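Local coordinates for type 3 secretion system regulator YopR (Yersinia pestis, PDB 1Z21), which may regulate assembly of the type III secretion injectisome by controlling secretion or polymerisation of the needle subunit YscF, and is involved in pathogenesis, at residues A[52-55]-A[56-60]. Numbering follows the deposited sequence.
Sequences PAID and LPELR
Leu56 and Pro52 meet one turn apart at the start of a helix, where the N of Leu56 donates to the O of Pro52 over 3.1 Å and CD1 of Leu56 comes 4.1 Å from CB of Pro52. Proline suits this first turn because its ring, which removes the amide hydrogen, costs no helical bond there. Deeper in, the helix is kinked where the N of Pro57 makes no bond to the turn before; CG of Pro57 lies 3.4 Å from the O of Ala53. The regular pattern resumes as the N of Leu59 reaches the O of Asp55 at 2.9 Å. On the more exposed side, Glu58 stretches out alongside Ile54, its extended chain bringing OE2 to 3.8 Å from the CG2 methyl. Its OE1 also lies 3.9 Å from OD1 of Asp55, a like-charge approach with the carboxylate planes 46° apart. With CG beside its own backbone N (chi1 -69°), buried Asp55 bonds through OD2 to the N of Val51, just before the helix, and to the hydroxyl of Tyr95 in helix 94-107; these bonds probably keep it ionised. Within the five-helix YopR core, the branched apolar ends of Leu56 and Leu59 suit the buried face against helix 94-107, where Arg60 forms a salt bridge with Glu103, while Asp55 and Glu58 touch Phe43 at the end of helix 25-43 and Glu58 also touches Arg42.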
loop_
_atom_site.group_PDB
_atom_site.type_symbol
_atom_site.label_atom_id
_atom_site.label_comp_id
_atom_site.label_asym_id
_atom_site.label_seq_id
_atom_site.Cartn_x
_atom_site.Cartn_y
_atom_site.Cartn_z
ATOM N N PRO A 52 -6.145 -16.128 1.622
ATOM C CA PRO A 52 -6.386 -15.039 2.585
ATOM C C PRO A 52 -5.749 -15.201 3.971
ATOM O O PRO A 52 -5.137 -14.262 4.472
ATOM C CB PRO A 52 -7.908 -15.022 2.703
ATOM C CG PRO A 52 -8.385 -15.508 1.398
ATOM C CD PRO A 52 -7.390 -16.543 0.951
ATOM N N ALA A 53 -5.882 -16.366 4.588
ATOM C CA ALA A 53 -5.404 -16.555 5.954
ATOM C C ALA A 53 -3.888 -16.417 6.084
ATOM O O ALA A 53 -3.387 -16.113 7.160
ATOM C CB ALA A 53 -5.879 -17.910 6.516
ATOM N N ILE A 54 -3.179 -16.632 4.979
ATOM C CA ILE A 54 -1.728 -16.547 4.910
ATOM C C ILE A 54 -1.266 -15.196 4.356
ATOM O O ILE A 54 -0.399 -14.544 4.933
ATOM C CB ILE A 54 -1.206 -17.689 4.017
ATOM C CG1 ILE A 54 -1.574 -19.048 4.622
ATOM C CG2 ILE A 54 0.284 -17.561 3.773
ATOM C CD1 ILE A 54 -0.911 -19.357 5.924
ATOM N N ASP A 55 -1.873 -14.782 3.253
ATOM C CA ASP A 55 -1.412 -13.637 2.484
ATOM C C ASP A 55 -1.799 -12.295 3.097
ATOM O O ASP A 55 -1.061 -11.325 2.970
ATOM C CB ASP A 55 -1.958 -13.686 1.058
ATOM C CG ASP A 55 -1.359 -14.800 0.226
ATOM O OD1 ASP A 55 -0.262 -15.291 0.555
ATOM O OD2 ASP A 55 -1.933 -15.218 -0.800
ATOM N N LEU A 56 -2.966 -12.217 3.716
ATOM C CA LEU A 56 -3.405 -10.943 4.277
ATOM C C LEU A 56 -2.551 -10.510 5.458
ATOM O O LEU A 56 -2.141 -9.363 5.497
ATOM C CB LEU A 56 -4.896 -10.945 4.605
ATOM C CG LEU A 56 -5.777 -10.929 3.349
ATOM C CD1 LEU A 56 -7.242 -11.137 3.693
ATOM C CD2 LEU A 56 -5.599 -9.631 2.556
ATOM N N PRO A 57 -2.271 -11.385 6.427
ATOM C CA PRO A 57 -1.301 -11.049 7.475
ATOM C C PRO A 57 0.053 -10.606 6.940
ATOM O O PRO A 57 0.628 -9.674 7.494
ATOM C CB PRO A 57 -1.182 -12.352 8.263
ATOM C CG PRO A 57 -2.494 -12.970 8.112
ATOM C CD PRO A 57 -2.905 -12.694 6.682
ATOM N N GLU A 58 0.553 -11.259 5.891
ATOM C CA GLU A 58 1.823 -10.866 5.284
ATOM C C GLU A 58 1.706 -9.465 4.683
ATOM O O GLU A 58 2.577 -8.620 4.880
ATOM C CB GLU A 58 2.234 -11.874 4.203
ATOM C CG GLU A 58 2.715 -13.192 4.788
ATOM C CD GLU A 58 2.999 -14.258 3.734
ATOM O OE1 GLU A 58 2.853 -13.986 2.516
ATOM O OE2 GLU A 58 3.381 -15.388 4.134
ATOM N N LEU A 59 0.624 -9.228 3.950
ATOM C CA LEU A 59 0.376 -7.927 3.327
ATOM C C LEU A 59 0.296 -6.822 4.373
ATOM O O LEU A 59 0.892 -5.753 4.199
ATOM C CB LEU A 59 -0.902 -7.963 2.487
ATOM C CG LEU A 59 -1.354 -6.641 1.851
ATOM C CD1 LEU A 59 -1.771 -6.850 0.403
ATOM C CD2 LEU A 59 -2.480 -6.017 2.646
ATOM N N ARG A 60 -0.414 -7.076 5.466
ATOM C CA ARG A 60 -0.541 -6.075 6.534
ATOM C C ARG A 60 0.801 -5.825 7.218
ATOM O O ARG A 60 1.101 -4.703 7.581
ATOM C CB ARG A 60 -1.613 -6.478 7.532
ATOM C CG ARG A 60 -2.974 -6.612 6.881
ATOM C CD ARG A 60 -4.118 -6.728 7.838
ATOM N NE ARG A 60 -4.200 -8.053 8.440
ATOM C CZ ARG A 60 -5.109 -8.986 8.155
ATOM N NH1 ARG A 60 -6.047 -8.807 7.233
ATOM N NH2 ARG A 60 -5.072 -10.135 8.805
#